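Local coordinates for ferripyochelin binding protein (Pyrococcus horikoshii, PDB 1V3W) that probably works as a gamma-class carbonic anhydrase, a zinc-dependent enzyme that interconverts carbon dioxide and bicarbonate, at residues I149-T152 with K153-E157; V160-A163 with E164-I167. One frame throughout, in Å; residues are numbered along the deposited sequence.

Interaction 1 of 2, residues I149-T152 with K153-E157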
loop_
_atom_site.group_PDB
_atom_site.type_symbol
_atom_site.label_atom_id
_atom_site.label_comp_id
_atom_site.label_asym_id
_atom_site.label_seq_id
_atom_site.Cartn_x
_atom_site.Cartn_y
_atom_site.Cartn_z
ATOM N N ILE A 149 5.473 22.647 13.209
ATOM C CA ILE A 149 5.378 23.568 12.084
ATOM C C ILE A 149 6.706 23.614 11.333
ATOM O O ILE A 149 6.731 23.607 10.101
ATOM C CB ILE A 149 4.989 24.990 12.560
ATOM C CG1 ILE A 149 3.550 24.975 13.085
ATOM C CG2 ILE A 149 5.128 25.989 11.416
ATOM C CD1 ILE A 149 3.100 26.279 13.726
ATOM N N GLU A 150 7.813 23.656 12.068
ATOM C CA GLU A 150 9.122 23.692 11.433
ATOM C C GLU A 150 9.349 22.355 10.726
ATOM O O GLU A 150 10.006 22.295 9.686
ATOM C CB GLU A 150 10.215 23.948 12.480
ATOM C CG GLU A 150 10.013 25.244 13.273
ATOM C CD GLU A 150 10.680 26.460 12.643
ATOM O OE1 GLU A 150 10.113 27.570 12.744
ATOM O OE2 GLU A 150 11.779 26.317 12.066
ATOM N N TRP A 151 8.788 21.288 11.288
ATOM C CA TRP A 151 8.925 19.958 10.705
ATOM C C TRP A 151 8.157 19.833 9.385
ATOM O O TRP A 151 8.564 19.078 8.500
ATOM C CB TRP A 151 8.442 18.890 11.696
ATOM C CG TRP A 151 8.575 17.476 11.192
ATOM C CD1 TRP A 151 7.580 16.550 11.082
ATOM C CD2 TRP A 151 9.775 16.840 10.725
ATOM N NE1 TRP A 151 8.084 15.375 10.577
ATOM C CE2 TRP A 151 9.423 15.521 10.353
ATOM C CE3 TRP A 151 11.107 17.247 10.594
ATOM C CZ2 TRP A 151 10.361 14.613 9.846
ATOM C CZ3 TRP A 151 12.039 16.342 10.089
ATOM C CH2 TRP A 151 11.658 15.037 9.725
ATOM N N THR A 152 7.055 20.566 9.241
ATOM C CA THR A 152 6.292 20.486 7.997
ATOM C C THR A 152 7.144 20.917 6.798
ATOM O O THR A 152 6.838 20.546 5.663
ATOM C CB THR A 152 4.976 21.324 8.037
ATOM O OG1 THR A 152 5.273 22.702 8.294
ATOM C CG2 THR A 152 4.033 20.795 9.116
ATOM N N LYS A 153 8.204 21.694 7.039
ATOM C CA LYS A 153 9.105 22.108 5.954
ATOM C C LYS A 153 10.345 21.203 5.924
ATOM O O LYS A 153 10.746 20.720 4.868
ATOM C CB LYS A 153 9.557 23.579 6.103
ATOM C CG LYS A 153 10.566 24.022 5.010
ATOM C CD LYS A 153 10.902 25.528 5.008
ATOM C CE LYS A 153 11.995 25.854 3.972
ATOM N NZ LYS A 153 12.244 27.316 3.774
ATOM N N LYS A 154 10.938 20.978 7.095
ATOM C CA LYS A 154 12.141 20.154 7.263
ATOM C C LYS A 154 12.008 18.767 6.616
ATOM O O LYS A 154 12.921 18.302 5.932
ATOM C CB LYS A 154 12.443 20.040 8.779
ATOM C CG LYS A 154 13.719 19.295 9.232
ATOM C CD LYS A 154 14.547 20.124 10.265
ATOM C CE LYS A 154 14.535 19.697 11.778
ATOM N NZ LYS A 154 14.149 18.319 12.233
ATOM N N ASN A 155 10.868 18.118 6.828
ATOM C CA ASN A 155 10.618 16.789 6.272
ATOM C C ASN A 155 10.825 16.824 4.758
ATOM O O ASN A 155 11.506 15.970 4.184
ATOM C CB ASN A 155 9.180 16.355 6.585
ATOM C CG ASN A 155 8.959 14.858 6.416
ATOM O OD1 ASN A 155 9.638 14.194 5.632
ATOM N ND2 ASN A 155 7.984 14.324 7.144
ATOM N N ALA A 156 10.233 17.826 4.117
ATOM C CA ALA A 156 10.343 17.975 2.670
ATOM C C ALA A 156 11.771 18.284 2.228
ATOM O O ALA A 156 12.236 17.773 1.211
ATOM C CB ALA A 156 9.397 19.069 2.189
ATOM N N GLU A 157 12.471 19.121 2.986
ATOM C CA GLU A 157 13.841 19.466 2.629
ATOM C C GLU A 157 14.754 18.250 2.687
ATOM O O GLU A 157 15.663 18.111 1.869
ATOM C CB GLU A 157 14.365 20.573 3.544
ATOM C CG GLU A 157 13.721 21.918 3.271
ATOM C CD GLU A 157 14.224 23.005 4.194
ATOM O OE1 GLU A 157 13.992 22.900 5.415
ATOM O OE2 GLU A 157 14.852 23.965 3.699
#
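Glu150 O takes two backbone donors, Lys154 N coming in nearly straight at 3.1 Å within the carbonyl plane and Lys153 N, 3.3 Å from the same Glu150 O, standing well above that plane in a bond that spans three residues rather than four, because Ile149 O is too far from Lys153 N to complete the normal turn and the helix kinks there.

Around this kink the indole of Trp151 does most of the side-chain work. Its CG lies anti to the backbone N (chi1 -179°), and the ring swings forward along the helix to meet the next turn. Asn155 sets CB over one face, 4.0 Å from the centroid of the Trp151 six-membered ring and only 17° off the normal, a CH-pi contact. The amide follows the ring with its plane tilted 30°, bringing ND2 into van der Waals contact with the ring carbon Trp151 CZ2 at 3.6 Å. Lys154 crosses the indole at about a right angle: its CG is 3.5 Å from Trp151 CZ3, and the bent chain brings NZ back to the same carbon. With an alanine in place of Trp151, Asn155 and the aliphatic part of Lys154 would probably lose the surface they lie against, and the amide would be freer to turn.

The helix runs beside a left-handed parallel beta-helix, the gamma-class fold. Trp151 and Asn155 both rest on Ile96 of strand 95-97, and the Asn155 side chain comes within about 7 Å of a bound zinc ion, its OD1 hydrogen-bonded to a glycerol that is probably from the crystallisation liquor. One turn back, Thr152 is buried against Tyr94, with OG1 hydrogen-bonded to His112 ND1 and so close to Ile149 O, the carbonyl passed over by Lys153 N, that the length of the bond it gives there is doubtful.

Interaction 2 of 2, residues V160-A163 with E164-I167. With CA (calcium ion), chain E.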
loop_
_atom_site.group_PDB
_atom_site.type_symbol
_atom_site.label_atom_id
_atom_site.label_comp_id
_atom_site.label_asym_id
_atom_site.label_seq_id
_atom_site.Cartn_x
_atom_site.Cartn_y
_atom_site.Cartn_z
ATOM N N VAL A 160 14.332 16.504 -0.527
ATOM C CA VAL A 160 14.911 17.158 -1.689
ATOM C C VAL A 160 16.365 16.702 -1.799
ATOM O O VAL A 160 16.853 16.396 -2.885
ATOM C CB VAL A 160 14.849 18.691 -1.555
ATOM C CG1 VAL A 160 15.686 19.347 -2.647
ATOM C CG2 VAL A 160 13.403 19.158 -1.655
ATOM N N GLU A 161 17.050 16.639 -0.661
ATOM C CA GLU A 161 18.440 16.207 -0.640
ATOM C C GLU A 161 18.554 14.720 -0.969
ATOM O O GLU A 161 19.447 14.306 -1.711
ATOM C CB GLU A 161 19.059 16.485 0.732
ATOM C CG GLU A 161 19.025 17.952 1.142
ATOM C CD GLU A 161 19.732 18.860 0.151
ATOM O OE1 GLU A 161 20.939 18.647 -0.098
ATOM O OE2 GLU A 161 19.083 19.788 -0.380
ATOM N N LEU A 162 17.645 13.922 -0.416
ATOM C CA LEU A 162 17.636 12.483 -0.647
ATOM C C LEU A 162 17.459 12.206 -2.137
ATOM O O LEU A 162 18.141 11.356 -2.708
ATOM C CB LEU A 162 16.498 11.846 0.155
ATOM C CG LEU A 162 16.649 10.402 0.633
ATOM C CD1 LEU A 162 17.986 10.221 1.341
ATOM C CD2 LEU A 162 15.500 10.073 1.574
ATOM N N ALA A 163 16.547 12.944 -2.763
ATOM C CA ALA A 163 16.280 12.789 -4.185
ATOM C C ALA A 163 17.553 13.008 -4.991
ATOM O O ALA A 163 17.862 12.240 -5.895
ATOM C CB ALA A 163 15.200 13.775 -4.623
ATOM N N GLU A 164 18.297 14.059 -4.662
ATOM C CA GLU A 164 19.527 14.327 -5.389
ATOM C C GLU A 164 20.534 13.198 -5.186
ATOM O O GLU A 164 21.258 12.840 -6.113
ATOM C CB GLU A 164 20.133 15.663 -4.955
ATOM C CG GLU A 164 21.299 16.110 -5.826
ATOM C CD GLU A 164 21.674 17.562 -5.603
ATOM O OE1 GLU A 164 20.840 18.446 -5.899
ATOM O OE2 GLU A 164 22.801 17.817 -5.129
ATOM N N LYS A 165 20.581 12.642 -3.980
ATOM C CA LYS A 165 21.502 11.546 -3.701
ATOM C C LYS A 165 21.198 10.341 -4.586
ATOM O O LYS A 165 22.106 9.664 -5.063
ATOM C CB LYS A 165 21.419 11.115 -2.237
ATOM C CG LYS A 165 22.106 12.036 -1.238
ATOM C CD LYS A 165 22.777 11.216 -0.135
ATOM C CE LYS A 165 22.087 9.869 0.076
ATOM N NZ LYS A 165 23.077 8.772 0.259
ATOM N N HIS A 166 19.913 10.070 -4.794
ATOM C CA HIS A 166 19.503 8.947 -5.631
ATOM C C HIS A 166 19.778 9.234 -7.102
ATOM O O HIS A 166 20.228 8.359 -7.837
ATOM C CB HIS A 166 18.013 8.651 -5.432
ATOM C CG HIS A 166 17.714 7.867 -4.194
ATOM N ND1 HIS A 166 17.386 6.528 -4.223
ATOM C CD2 HIS A 166 17.701 8.230 -2.890
ATOM C CE1 HIS A 166 17.183 6.102 -2.990
ATOM N NE2 HIS A 166 17.367 7.115 -2.162
ATOM N N ILE A 167 19.500 10.462 -7.528
ATOM C CA ILE A 167 19.735 10.848 -8.912
ATOM C C ILE A 167 21.195 10.612 -9.281
ATOM O O ILE A 167 21.497 10.102 -10.361
ATOM C CB ILE A 167 19.405 12.341 -9.141
ATOM C CG1 ILE A 167 17.896 12.565 -9.024
ATOM C CG2 ILE A 167 19.896 12.787 -10.520
ATOM C CD1 ILE A 167 17.491 14.029 -9.035
HETATM CA CA CA E . 22.704 20.146 -6.170
HETATM O O HOH W 1 21.868 20.735 -3.863
HETATM O O HOH W 2 24.803 19.684 -4.907
#
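The imidazole of His166 turns one edge to Leu162, whose carbonyl O lies in the ring plane, 3.2 Å from His166 CD2. Trp38 meets the same ring edge-to-face, and Phe18 lies against it with the planes about 40° apart. Leu162 O is also the backbone acceptor for His166 N, at 3.0 Å, one of four successive i to i+4 bonds that keep this part of helix 146-169 regular. Ile167 CG1, placed beside its own backbone N (chi1 -69°), comes to 3.1 Å from Ala163 O, the acceptor of the last of these bonds. At the far side of the helix, Glu164 extends its chain outward and binds a calcium ion through both carboxylate oxygens, OE1 at 2.5 Å, and two waters are further ligands of the metal. OE2 has a second partner in Lys168, and the calcium and lysine probably offset the like charge of Glu161 OE1, 5.4 Å from Glu164 OE2. On the imidazole, ND1 bonds Arg170 while NE2 bonds Asp46 of the second subunit; an arginine donor at ND1 is consistent with a neutral ring whose proton on NE2 goes across the trimer interface.

How the interactions relate
The chain first winds up the left-handed beta-helix, then leaves strand 138-143 and turns into helix 146-169, where both interactions lie. Interaction 1 comes first, over residues 149-157, and is complete before interaction 2 begins at 160. They stand in series, neither nested nor crossed, with centres 16 Å apart and no touch between them; each spans only neighbouring helical turns, so no long loop is closed. The helix runs alongside the coils. Interaction 1 lies against strand 95-97 and the loop before it, whereas interaction 2 reaches strand 18-19 and a neighbouring subunit, linking later and earlier coils through one helix.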